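Rubredoxin\:oxygen oxidoreductase (Desulfovibrio gigas, PDB 1E5D) catalyses the four-electron reduction of dioxygen to two water molecules at a diiron centre, using flavin mononucleotide as a second cofactor. Local coordinates at residues N253-F258 against R394-K399; G57-G62 against P89-A94; Y140-L145 against L206-T211; P320-T325 against K353-W358. One frame throughout, in Å; residues are numbered along the deposited sequence.

Contact 1: N253-F258 against R394-K399; sequences NKVVIF and RALKAK
N253 and L396 meet where the first strand of the five-stranded parallel sheet of a flavodoxin-like domain begins beneath the C-terminal helix 379-400. A single methyl carries the close part of the contact. L396 CD1 lies 3.6 Å from N253 OD1 and 3.8 Å from N253 CA, so it is pressed against both the amide oxygen and the backbone of the residue that leads into the strand. The touch on OD1 is van der Waals only, a carbon against a carbonyl oxygen. On its strand side the same methyl comes within 4.3 Å of V255 CG2, an apolar meeting of two buried side chains. V255 CG1 stands anti to the backbone N (chi1 180°), and the other branch, CG2, is the one directed back at the leucine. L396 also packs on I338 at the start of strand 338-345, which joins the helix to two strands of the sheet at once.

Toward solvent the packing thins out: N253, though it makes the closest touch, is partly exposed, and K397 CG stays 5.0 Å from N253 OD1; the lysine NZ is taken by the carbonyl of E280. K254 turns away from the helix and forms salt bridges with D303 and E300, with D303 its strongest partner. Beyond V255 the strand diverges from the helix and runs on into the sheet, bonded through its backbone to neighbouring strands. At the edge of the close patch, the backbone N of K254 is still 4.4 Å from L396 CD1.

Contact 2: G57-G62 against P89-A94; sequences GELLCG and PALIEA
Helices 56-64 and 88-95 belong to the metallo-beta-lactamase fold of the diiron domain, and the leucines L59, L60 and L91 with A94 form their shared apolar seam. The short segments run broadly in the same direction, crossing at -36° with axes 11.2 Å apart at closest approach. At that spacing the backbones stay well clear of each other and leucine side chains reach across the gap.

L60 reaches over with CD2, which sits 3.8 Å from L91 CD2 and equally 3.8 Å from A94 CB. The methyl thus touches two residues three positions apart on the facing helix. L60 and L91 lie alongside, pointing opposite ways, and meet through methyl groups near their ends. L59 takes a different path: its CG is anti to the backbone N (chi1 172°), and its side chain meets that of L91 at about a right angle.

L91 is therefore shared, each of its two methyls serving a different leucine. Around this seam L59 continues onto V13 of strand 10-17 and onto V51, while L91 packs on T50, which ties both helices to the body of the domain. Within the helix pair, L91 also packs on I63 of helix 56-64. L60, partly exposed, lies toward the outer side and touches P69. On the inner side, the second branch of L91 completes the contact, with CD1 4.0 Å from L59 CD2.

Contact 3: Y140-L145 against L206-T211; sequences YETRML and LKAIET
A208 presents its CB to two side chains of the 140-145 segment, L145 and T142, which converge on it from different directions. L145 CD1 is 3.7 Å from A208 CB, and T142 CG2 is 4.2 Å from the same methyl. The two directions, seen from A208 CB, open at about 70°, and L145 CD1 and T142 CG2 are themselves 4.5 Å apart, leaving the alanine methyl seated against both.

L145 sets out toward the helix, and its CD1 branch touches A208. T142 splits its branches between two tasks. With OG1 between the backbone N and the carbonyl carbon (chi1 41°), CG2 is left to face the helix, while the hydroxyl bonds to S150 OG and is satisfied away from the apolar patch. The two residues are brought onto the same side by a type II beta turn from T142 to L145, in which M144 adopts a positive phi of 59° and the closing bond from L145 N to T142 O is weak. On the other side of the chain, R143 NH1 pairs with E141 OE1 at 3.0 Å, a salt bridge that bridges the start of the turn.

The turn delivers the chain directly to H146, a ligand of the diiron centre, so the helix packs behind an iron-binding loop. Helix 202-214 packs on the turn that follows strand 136-141 through A208, and on helix 233-248 through L206 and I209; strand 151-155, the sheet neighbour of strand 136-141, packs on Y140 and T142.

Contact 4: P320-T325 against K353-W358; sequences PYVAGT and KVLAEW
L355 and V322 bring together two helices of the flavodoxin-like domain, 350-361 and 320-331. The CB of L355 starts obliquely to the facing helix, still 6.5 Å from V322 CG1. With CG anti to the carbonyl carbon (chi1 -67°), the chain bends nearer, and CG stands 5.3 Å from that same V322 CG1. There the side chain forks. CD2 makes the contact, 4.1 Å from V322 CG1, whereas CD1 diverges and remains 5.4 Å from it. The two side chains cross at about a right angle and touch through one methyl each. V322 presents CG1, the branch anti to its backbone N (chi1 177°).

W358, one turn further along, adds a second, more distant approach. The far end of its indole, CH2, approaches A323 O at 4.3 Å, obliquely to the ring, and the V354 carbonyl carbon lies in plane at the ring edge. On the opposing helix Y321 O accepts two bonds, from T325 N and from T325 OG1; the hydroxyl is 2.8 Å from that oxygen, with a C=O...donor angle of 166°, which binds the threonine to its own helix.

V322 and L355 both rest on V309 of strand 306-310, and L355 and W358 also touch L326 further along helix 320-331. Towards the dimer partner, A323 packs on Q327 of the second subunit, placing helix 320-331 between the sheet, helix 350-361 and the other chain.

How the contacts relate
Contacts 1 and 4 share the flavodoxin-like domain, contact 4 being nested within the chain loop closed by contact 1, and they touch directly: F258 CE1 lies 3.6 Å from T325 CG2. Contacts 2 and 3 belong to the lactamase-like domain, their centres 30 Å apart and without touch. Contact 3 is the nearer of these two to the metals, with the L145 side chain about 9 Å from the mu-oxo-diiron group, against about 13 Å for L59 of contact 2. In the other domain the V322 side chain of contact 4 is about 10 Å from a bound FMN. Contacts 1 and 2 lie on opposite sides of the chain's centre, their centres 50 Å apart.

Contact 1: N253-F258 against R394-K399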
loop_
_atom_site.group_PDB
_atom_site.type_symbol
_atom_site.label_atom_id
_atom_site.label_comp_id
_atom_site.label_asym_id
_atom_site.label_seq_id
_atom_site.Cartn_x
_atom_site.Cartn_y
_atom_site.Cartn_z
ATOM N N ASN A 253 -6.858 -15.513 -22.574
ATOM C CA ASN A 253 -7.681 -14.412 -23.039
ATOM C C ASN A 253 -8.202 -13.555 -21.893
ATOM O O ASN A 253 -9.216 -12.874 -22.021
ATOM C CB ASN A 253 -8.873 -14.981 -23.820
ATOM C CG ASN A 253 -9.310 -14.081 -24.955
ATOM O OD1 ASN A 253 -8.562 -13.196 -25.369
ATOM N ND2 ASN A 253 -10.521 -14.319 -25.443
ATOM N N LYS A 254 -7.517 -13.596 -20.762
ATOM C CA LYS A 254 -7.915 -12.896 -19.552
ATOM C C LYS A 254 -7.170 -11.574 -19.415
ATOM O O LYS A 254 -5.952 -11.479 -19.556
ATOM C CB LYS A 254 -7.656 -13.786 -18.342
ATOM C CG LYS A 254 -8.201 -13.262 -17.024
ATOM C CD LYS A 254 -8.082 -14.333 -15.955
ATOM C CE LYS A 254 -7.788 -13.749 -14.587
ATOM N NZ LYS A 254 -7.256 -14.796 -13.671
ATOM N N VAL A 255 -7.956 -10.536 -19.139
ATOM C CA VAL A 255 -7.381 -9.212 -18.929
ATOM C C VAL A 255 -7.697 -8.781 -17.500
ATOM O O VAL A 255 -8.837 -8.817 -17.047
ATOM C CB VAL A 255 -7.901 -8.195 -19.956
ATOM C CG1 VAL A 255 -7.302 -6.816 -19.730
ATOM C CG2 VAL A 255 -7.595 -8.644 -21.380
ATOM N N VAL A 256 -6.666 -8.396 -16.770
ATOM C CA VAL A 256 -6.738 -7.856 -15.435
ATOM C C VAL A 256 -6.455 -6.356 -15.517
ATOM O O VAL A 256 -5.377 -5.922 -15.920
ATOM C CB VAL A 256 -5.710 -8.476 -14.474
ATOM C CG1 VAL A 256 -5.637 -7.647 -13.191
ATOM C CG2 VAL A 256 -6.038 -9.922 -14.169
ATOM N N ILE A 257 -7.446 -5.573 -15.136
ATOM C CA ILE A 257 -7.298 -4.131 -15.043
ATOM C C ILE A 257 -7.233 -3.723 -13.576
ATOM O O ILE A 257 -8.144 -3.999 -12.790
ATOM C CB ILE A 257 -8.470 -3.411 -15.723
ATOM C CG1 ILE A 257 -8.625 -3.722 -17.211
ATOM C CG2 ILE A 257 -8.373 -1.914 -15.481
ATOM C CD1 ILE A 257 -10.011 -3.429 -17.754
ATOM N N PHE A 258 -6.156 -3.068 -13.151
ATOM C CA PHE A 258 -6.153 -2.607 -11.758
ATOM C C PHE A 258 -5.765 -1.134 -11.772
ATOM O O PHE A 258 -4.963 -0.663 -12.566
ATOM C CB PHE A 258 -5.275 -3.461 -10.877
ATOM C CG PHE A 258 -3.777 -3.322 -10.887
ATOM C CD1 PHE A 258 -3.148 -2.363 -10.110
ATOM C CD2 PHE A 258 -2.974 -4.145 -11.650
ATOM C CE1 PHE A 258 -1.776 -2.223 -10.071
ATOM C CE2 PHE A 258 -1.595 -4.013 -11.624
ATOM C CZ PHE A 258 -0.982 -3.049 -10.836
ATOM N N ARG A 394 -5.929 -7.274 -29.725
ATOM C CA ARG A 394 -5.501 -7.831 -31.007
ATOM C C ARG A 394 -4.199 -8.587 -30.777
ATOM O O ARG A 394 -4.014 -9.725 -31.185
ATOM C CB ARG A 394 -5.303 -6.755 -32.065
ATOM C CG ARG A 394 -6.094 -6.962 -33.343
ATOM C CD ARG A 394 -6.897 -5.731 -33.726
ATOM N NE ARG A 394 -8.331 -5.908 -33.515
ATOM C CZ ARG A 394 -9.270 -5.090 -33.977
ATOM N NH1 ARG A 394 -8.928 -4.022 -34.687
ATOM N NH2 ARG A 394 -10.552 -5.328 -33.734
ATOM N N ALA A 395 -3.305 -7.893 -30.077
ATOM C CA ALA A 395 -2.003 -8.477 -29.764
ATOM C C ALA A 395 -2.162 -9.745 -28.938
ATOM O O ALA A 395 -1.436 -10.717 -29.159
ATOM C CB ALA A 395 -1.150 -7.454 -29.037
ATOM N N LEU A 396 -3.101 -9.734 -27.997
ATOM C CA LEU A 396 -3.362 -10.917 -27.178
ATOM C C LEU A 396 -3.706 -12.113 -28.070
ATOM O O LEU A 396 -3.044 -13.145 -27.998
ATOM C CB LEU A 396 -4.501 -10.684 -26.193
ATOM C CG LEU A 396 -4.342 -11.203 -24.765
ATOM C CD1 LEU A 396 -5.716 -11.323 -24.112
ATOM C CD2 LEU A 396 -3.592 -12.524 -24.713
ATOM N N LYS A 397 -4.736 -11.943 -28.887
ATOM C CA LYS A 397 -5.219 -12.986 -29.784
ATOM C C LYS A 397 -4.078 -13.646 -30.554
ATOM O O LYS A 397 -3.951 -14.872 -30.538
ATOM C CB LYS A 397 -6.248 -12.413 -30.762
ATOM C CG LYS A 397 -7.690 -12.555 -30.304
ATOM C CD LYS A 397 -8.547 -11.386 -30.755
ATOM C CE LYS A 397 -9.667 -11.087 -29.768
ATOM N NZ LYS A 397 -10.357 -9.806 -30.090
ATOM N N ALA A 398 -3.267 -12.829 -31.212
ATOM C CA ALA A 398 -2.104 -13.287 -31.949
ATOM C C ALA A 398 -1.284 -14.297 -31.154
ATOM O O ALA A 398 -1.042 -15.404 -31.620
ATOM C CB ALA A 398 -1.204 -12.118 -32.328
ATOM N N LYS A 399 -0.876 -13.875 -29.967
ATOM C CA LYS A 399 -0.116 -14.683 -29.031
ATOM C C LYS A 399 -0.774 -16.031 -28.764
ATOM O O LYS A 399 -0.108 -17.051 -28.605
ATOM C CB LYS A 399 0.022 -13.934 -27.701
ATOM C CG LYS A 399 1.448 -13.677 -27.257
ATOM C CD LYS A 399 1.623 -12.242 -26.790
ATOM C CE LYS A 399 2.775 -12.101 -25.805
ATOM N NZ LYS A 399 3.474 -10.793 -25.976
#

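Contact 2: G57-G62 against P89-A94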
loop_
_atom_site.group_PDB
_atom_site.type_symbol
_atom_site.label_atom_id
_atom_site.label_comp_id
_atom_site.label_asym_id
_atom_site.label_seq_id
_atom_site.Cartn_x
_atom_site.Cartn_y
_atom_site.Cartn_z
ATOM N N GLY A 57 3.386 -26.673 21.145
ATOM C CA GLY A 57 2.534 -27.519 21.965
ATOM C C GLY A 57 1.641 -28.439 21.163
ATOM O O GLY A 57 1.603 -29.647 21.407
ATOM N N GLU A 58 0.895 -27.900 20.192
ATOM C CA GLU A 58 0.037 -28.791 19.415
ATOM C C GLU A 58 0.880 -29.838 18.697
ATOM O O GLU A 58 0.445 -30.968 18.507
ATOM C CB GLU A 58 -0.788 -28.032 18.385
ATOM C CG GLU A 58 -1.688 -26.950 18.945
ATOM C CD GLU A 58 -2.947 -26.788 18.111
ATOM O OE1 GLU A 58 -3.009 -27.388 17.015
ATOM O OE2 GLU A 58 -3.855 -26.058 18.567
ATOM N N LEU A 59 2.086 -29.445 18.294
ATOM C CA LEU A 59 2.946 -30.394 17.591
ATOM C C LEU A 59 3.349 -31.521 18.530
ATOM O O LEU A 59 3.223 -32.698 18.197
ATOM C CB LEU A 59 4.171 -29.692 17.005
ATOM C CG LEU A 59 5.265 -30.569 16.404
ATOM C CD1 LEU A 59 4.741 -31.381 15.225
ATOM C CD2 LEU A 59 6.452 -29.726 15.968
ATOM N N LEU A 60 3.833 -31.160 19.720
ATOM C CA LEU A 60 4.326 -32.192 20.633
ATOM C C LEU A 60 3.194 -33.113 21.070
ATOM O O LEU A 60 3.385 -34.319 21.219
ATOM C CB LEU A 60 5.005 -31.560 21.843
ATOM C CG LEU A 60 6.398 -30.969 21.611
ATOM C CD1 LEU A 60 6.761 -30.029 22.750
ATOM C CD2 LEU A 60 7.422 -32.079 21.449
ATOM N N CYS A 61 2.017 -32.531 21.264
ATOM C CA CYS A 61 0.854 -33.319 21.647
ATOM C C CYS A 61 0.576 -34.369 20.580
ATOM O O CYS A 61 0.351 -35.542 20.869
ATOM C CB CYS A 61 -0.371 -32.428 21.842
ATOM S SG CYS A 61 -1.179 -32.542 23.459
ATOM N N GLY A 62 0.602 -33.933 19.327
ATOM C CA GLY A 62 0.290 -34.812 18.204
ATOM C C GLY A 62 1.308 -35.928 18.132
ATOM O O GLY A 62 0.949 -37.098 18.118
ATOM N N PRO A 89 14.147 -25.172 18.271
ATOM C CA PRO A 89 14.699 -25.116 19.635
ATOM C C PRO A 89 13.884 -25.920 20.638
ATOM O O PRO A 89 14.446 -26.692 21.419
ATOM C CB PRO A 89 14.614 -23.631 20.003
ATOM C CG PRO A 89 14.650 -22.924 18.692
ATOM C CD PRO A 89 13.962 -23.824 17.709
ATOM N N ALA A 90 12.564 -25.772 20.656
ATOM C CA ALA A 90 11.773 -26.554 21.608
ATOM C C ALA A 90 11.913 -28.048 21.350
ATOM O O ALA A 90 11.896 -28.861 22.273
ATOM C CB ALA A 90 10.299 -26.170 21.556
ATOM N N LEU A 91 12.033 -28.432 20.078
ATOM C CA LEU A 91 12.074 -29.857 19.772
ATOM C C LEU A 91 13.413 -30.469 20.166
ATOM O O LEU A 91 13.483 -31.593 20.662
ATOM C CB LEU A 91 11.816 -30.087 18.292
ATOM C CG LEU A 91 10.379 -30.263 17.818
ATOM C CD1 LEU A 91 10.404 -30.445 16.305
ATOM C CD2 LEU A 91 9.678 -31.427 18.490
ATOM N N ILE A 92 14.489 -29.723 19.931
ATOM C CA ILE A 92 15.796 -30.195 20.353
ATOM C C ILE A 92 15.766 -30.496 21.849
ATOM O O ILE A 92 16.347 -31.461 22.327
ATOM C CB ILE A 92 16.886 -29.156 20.082
ATOM C CG1 ILE A 92 17.289 -29.100 18.610
ATOM C CG2 ILE A 92 18.094 -29.397 20.978
ATOM C CD1 ILE A 92 17.485 -27.683 18.137
ATOM N N GLU A 93 15.045 -29.620 22.534
ATOM C CA GLU A 93 14.844 -29.718 23.970
ATOM C C GLU A 93 14.040 -30.955 24.352
ATOM O O GLU A 93 14.466 -31.743 25.204
ATOM C CB GLU A 93 14.153 -28.449 24.473
ATOM C CG GLU A 93 13.263 -28.650 25.684
ATOM C CD GLU A 93 13.686 -27.780 26.855
ATOM O OE1 GLU A 93 13.921 -26.572 26.642
ATOM O OE2 GLU A 93 13.780 -28.323 27.978
ATOM N N ALA A 94 12.873 -31.145 23.744
ATOM C CA ALA A 94 11.992 -32.238 24.135
ATOM C C ALA A 94 12.448 -33.588 23.604
ATOM O O ALA A 94 12.176 -34.621 24.217
ATOM C CB ALA A 94 10.569 -31.958 23.654
#

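Contact 3: Y140-L145 against L206-T211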
loop_
_atom_site.group_PDB
_atom_site.type_symbol
_atom_site.label_atom_id
_atom_site.label_comp_id
_atom_site.label_asym_id
_atom_site.label_seq_id
_atom_site.Cartn_x
_atom_site.Cartn_y
_atom_site.Cartn_z
ATOM N N TYR A 140 16.634 -34.463 -1.859
ATOM C CA TYR A 140 16.886 -33.689 -3.073
ATOM C C TYR A 140 16.898 -32.199 -2.757
ATOM O O TYR A 140 16.133 -31.707 -1.925
ATOM C CB TYR A 140 15.859 -34.017 -4.163
ATOM C CG TYR A 140 16.002 -35.435 -4.666
ATOM C CD1 TYR A 140 17.131 -35.819 -5.383
ATOM C CD2 TYR A 140 15.021 -36.384 -4.420
ATOM C CE1 TYR A 140 17.273 -37.114 -5.847
ATOM C CE2 TYR A 140 15.157 -37.681 -4.880
ATOM C CZ TYR A 140 16.283 -38.037 -5.590
ATOM O OH TYR A 140 16.411 -39.330 -6.043
ATOM N N GLU A 141 17.795 -31.486 -3.437
ATOM C CA GLU A 141 17.880 -30.044 -3.238
ATOM C C GLU A 141 16.980 -29.324 -4.238
ATOM O O GLU A 141 16.865 -29.697 -5.404
ATOM C CB GLU A 141 19.318 -29.559 -3.370
ATOM C CG GLU A 141 20.263 -30.105 -2.311
ATOM C CD GLU A 141 21.635 -29.462 -2.376
ATOM O OE1 GLU A 141 22.037 -28.982 -3.456
ATOM O OE2 GLU A 141 22.313 -29.436 -1.330
ATOM N N THR A 142 16.344 -28.275 -3.736
ATOM C CA THR A 142 15.402 -27.482 -4.511
ATOM C C THR A 142 15.637 -26.003 -4.226
ATOM O O THR A 142 14.708 -25.288 -3.858
ATOM C CB THR A 142 13.950 -27.868 -4.186
ATOM O OG1 THR A 142 13.787 -28.077 -2.776
ATOM C CG2 THR A 142 13.590 -29.197 -4.839
ATOM N N ARG A 143 16.890 -25.576 -4.394
ATOM C CA ARG A 143 17.271 -24.194 -4.134
ATOM C C ARG A 143 16.323 -23.225 -4.848
ATOM O O ARG A 143 15.886 -23.526 -5.958
ATOM C CB ARG A 143 18.719 -23.924 -4.539
ATOM C CG ARG A 143 19.649 -25.113 -4.394
ATOM C CD ARG A 143 20.738 -24.927 -3.357
ATOM N NE ARG A 143 22.048 -24.661 -3.924
ATOM C CZ ARG A 143 23.200 -25.285 -3.760
ATOM N NH1 ARG A 143 23.337 -26.349 -2.980
ATOM N NH2 ARG A 143 24.280 -24.836 -4.402
ATOM N N MET A 144 16.043 -22.113 -4.185
ATOM C CA MET A 144 15.158 -21.033 -4.569
ATOM C C MET A 144 13.722 -21.500 -4.799
ATOM O O MET A 144 12.981 -20.914 -5.582
ATOM C CB MET A 144 15.658 -20.313 -5.828
ATOM C CG MET A 144 17.039 -19.695 -5.630
ATOM S SD MET A 144 17.307 -19.137 -3.939
ATOM C CE MET A 144 16.129 -17.790 -3.847
ATOM N N LEU A 145 13.342 -22.562 -4.103
ATOM C CA LEU A 145 11.959 -23.021 -4.092
ATOM C C LEU A 145 11.466 -23.168 -2.655
ATOM O O LEU A 145 11.268 -24.303 -2.209
ATOM C CB LEU A 145 11.813 -24.350 -4.821
ATOM C CG LEU A 145 12.040 -24.346 -6.331
ATOM C CD1 LEU A 145 11.686 -25.707 -6.915
ATOM C CD2 LEU A 145 11.225 -23.258 -7.012
ATOM N N LEU A 206 10.672 -25.436 -12.917
ATOM C CA LEU A 206 10.709 -26.383 -14.028
ATOM C C LEU A 206 11.912 -27.314 -13.936
ATOM O O LEU A 206 11.784 -28.526 -14.116
ATOM C CB LEU A 206 10.695 -25.615 -15.354
ATOM C CG LEU A 206 9.395 -24.855 -15.625
ATOM C CD1 LEU A 206 9.564 -23.990 -16.858
ATOM C CD2 LEU A 206 8.220 -25.799 -15.788
ATOM N N LYS A 207 13.085 -26.763 -13.649
ATOM C CA LYS A 207 14.281 -27.594 -13.532
ATOM C C LYS A 207 14.092 -28.677 -12.476
ATOM O O LYS A 207 14.251 -29.872 -12.726
ATOM C CB LYS A 207 15.485 -26.708 -13.209
ATOM C CG LYS A 207 16.709 -26.994 -14.061
ATOM C CD LYS A 207 16.804 -26.065 -15.259
ATOM C CE LYS A 207 17.924 -25.049 -15.092
ATOM N NZ LYS A 207 18.461 -24.561 -16.394
ATOM N N ALA A 208 13.745 -28.251 -11.266
ATOM C CA ALA A 208 13.591 -29.179 -10.154
ATOM C C ALA A 208 12.604 -30.280 -10.502
ATOM O O ALA A 208 12.738 -31.449 -10.160
ATOM C CB ALA A 208 13.141 -28.437 -8.905
ATOM N N ILE A 209 11.546 -29.901 -11.206
ATOM C CA ILE A 209 10.566 -30.934 -11.532
ATOM C C ILE A 209 11.157 -31.877 -12.563
ATOM O O ILE A 209 10.914 -33.078 -12.586
ATOM C CB ILE A 209 9.267 -30.298 -12.040
ATOM C CG1 ILE A 209 8.335 -29.856 -10.907
ATOM C CG2 ILE A 209 8.563 -31.225 -13.011
ATOM C CD1 ILE A 209 7.136 -29.057 -11.370
ATOM N N GLU A 210 11.977 -31.320 -13.448
ATOM C CA GLU A 210 12.686 -32.145 -14.417
ATOM C C GLU A 210 13.560 -33.165 -13.707
ATOM O O GLU A 210 13.530 -34.355 -14.004
ATOM C CB GLU A 210 13.556 -31.267 -15.306
ATOM C CG GLU A 210 13.825 -31.802 -16.701
ATOM C CD GLU A 210 14.773 -30.880 -17.453
ATOM O OE1 GLU A 210 15.953 -30.810 -17.051
ATOM O OE2 GLU A 210 14.334 -30.229 -18.423
ATOM N N THR A 211 14.360 -32.688 -12.749
ATOM C CA THR A 211 15.282 -33.629 -12.117
ATOM C C THR A 211 14.568 -34.619 -11.219
ATOM O O THR A 211 14.995 -35.773 -11.091
ATOM C CB THR A 211 16.386 -32.884 -11.340
ATOM O OG1 THR A 211 16.088 -32.854 -9.947
ATOM C CG2 THR A 211 16.452 -31.447 -11.827
#

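Contact 4: P320-T325 against K353-W358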
loop_
_atom_site.group_PDB
_atom_site.type_symbol
_atom_site.label_atom_id
_atom_site.label_comp_id
_atom_site.label_asym_id
_atom_site.label_seq_id
_atom_site.Cartn_x
_atom_site.Cartn_y
_atom_site.Cartn_z
ATOM N N PRO A 320 -0.264 5.744 -4.120
ATOM C CA PRO A 320 0.553 4.873 -3.281
ATOM C C PRO A 320 0.210 3.397 -3.441
ATOM O O PRO A 320 1.089 2.553 -3.591
ATOM C CB PRO A 320 0.156 5.315 -1.871
ATOM C CG PRO A 320 -0.271 6.735 -2.026
ATOM C CD PRO A 320 -0.917 6.837 -3.368
ATOM N N TYR A 321 -1.078 3.085 -3.397
ATOM C CA TYR A 321 -1.546 1.710 -3.459
ATOM C C TYR A 321 -1.272 1.098 -4.825
ATOM O O TYR A 321 -1.073 -0.112 -4.961
ATOM C CB TYR A 321 -3.041 1.655 -3.148
ATOM C CG TYR A 321 -3.363 1.890 -1.698
ATOM C CD1 TYR A 321 -2.420 1.596 -0.721
ATOM C CD2 TYR A 321 -4.589 2.403 -1.305
ATOM C CE1 TYR A 321 -2.691 1.803 0.618
ATOM C CE2 TYR A 321 -4.869 2.614 0.037
ATOM C CZ TYR A 321 -3.920 2.317 0.988
ATOM O OH TYR A 321 -4.189 2.519 2.321
ATOM N N VAL A 322 -1.256 1.949 -5.854
ATOM C CA VAL A 322 -0.867 1.426 -7.164
ATOM C C VAL A 322 0.626 1.110 -7.177
ATOM O O VAL A 322 1.068 0.072 -7.656
ATOM C CB VAL A 322 -1.222 2.407 -8.292
ATOM C CG1 VAL A 322 -0.735 1.855 -9.619
ATOM C CG2 VAL A 322 -2.724 2.639 -8.324
ATOM N N ALA A 323 1.410 2.021 -6.625
ATOM C CA ALA A 323 2.845 1.804 -6.503
ATOM C C ALA A 323 3.157 0.556 -5.693
ATOM O O ALA A 323 3.991 -0.263 -6.093
ATOM C CB ALA A 323 3.516 3.013 -5.863
ATOM N N GLY A 324 2.501 0.390 -4.545
ATOM C CA GLY A 324 2.775 -0.776 -3.709
ATOM C C GLY A 324 2.459 -2.081 -4.415
ATOM O O GLY A 324 3.183 -3.072 -4.294
ATOM N N THR A 325 1.360 -2.095 -5.163
ATOM C CA THR A 325 0.961 -3.289 -5.900
ATOM C C THR A 325 1.909 -3.608 -7.037
ATOM O O THR A 325 2.244 -4.762 -7.311
ATOM C CB THR A 325 -0.460 -3.089 -6.465
ATOM O OG1 THR A 325 -1.319 -2.869 -5.331
ATOM C CG2 THR A 325 -0.949 -4.317 -7.207
ATOM N N LYS A 353 3.198 8.011 -17.910
ATOM C CA LYS A 353 4.626 7.896 -18.184
ATOM C C LYS A 353 5.251 6.880 -17.236
ATOM O O LYS A 353 5.931 5.926 -17.617
ATOM C CB LYS A 353 5.285 9.261 -18.019
ATOM C CG LYS A 353 6.342 9.588 -19.054
ATOM C CD LYS A 353 5.883 10.750 -19.934
ATOM C CE LYS A 353 7.053 11.576 -20.448
ATOM N NZ LYS A 353 6.771 13.037 -20.477
ATOM N N VAL A 354 4.977 7.098 -15.945
ATOM C CA VAL A 354 5.498 6.240 -14.896
ATOM C C VAL A 354 4.969 4.815 -14.984
ATOM O O VAL A 354 5.730 3.851 -14.854
ATOM C CB VAL A 354 5.162 6.802 -13.501
ATOM C CG1 VAL A 354 5.428 5.747 -12.444
ATOM C CG2 VAL A 354 5.981 8.056 -13.230
ATOM N N LEU A 355 3.664 4.669 -15.203
ATOM C CA LEU A 355 3.125 3.308 -15.300
ATOM C C LEU A 355 3.813 2.553 -16.423
ATOM O O LEU A 355 4.203 1.398 -16.266
ATOM C CB LEU A 355 1.608 3.363 -15.493
ATOM C CG LEU A 355 0.872 3.902 -14.253
ATOM C CD1 LEU A 355 -0.597 4.141 -14.545
ATOM C CD2 LEU A 355 1.063 2.937 -13.098
ATOM N N ALA A 356 3.993 3.235 -17.548
ATOM C CA ALA A 356 4.673 2.662 -18.705
ATOM C C ALA A 356 6.073 2.196 -18.332
ATOM O O ALA A 356 6.454 1.084 -18.682
ATOM C CB ALA A 356 4.737 3.646 -19.859
ATOM N N GLU A 357 6.828 3.019 -17.615
ATOM C CA GLU A 357 8.180 2.609 -17.222
ATOM C C GLU A 357 8.144 1.342 -16.373
ATOM O O GLU A 357 9.036 0.495 -16.453
ATOM C CB GLU A 357 8.877 3.727 -16.453
ATOM C CG GLU A 357 10.391 3.664 -16.440
ATOM C CD GLU A 357 11.041 5.019 -16.656
ATOM O OE1 GLU A 357 10.439 6.046 -16.271
ATOM O OE2 GLU A 357 12.159 5.057 -17.215
ATOM N N TRP A 358 7.103 1.228 -15.552
ATOM C CA TRP A 358 6.954 0.066 -14.684
ATOM C C TRP A 358 6.689 -1.184 -15.527
ATOM O O TRP A 358 7.338 -2.211 -15.369
ATOM C CB TRP A 358 5.804 0.242 -13.704
ATOM C CG TRP A 358 6.048 0.931 -12.411
ATOM C CD1 TRP A 358 5.824 2.254 -12.130
ATOM C CD2 TRP A 358 6.554 0.345 -11.205
ATOM N NE1 TRP A 358 6.164 2.523 -10.824
ATOM C CE2 TRP A 358 6.616 1.370 -10.236
ATOM C CE3 TRP A 358 6.965 -0.944 -10.846
ATOM C CZ2 TRP A 358 7.073 1.135 -8.937
ATOM C CZ3 TRP A 358 7.418 -1.173 -9.561
ATOM C CH2 TRP A 358 7.470 -0.136 -8.617
#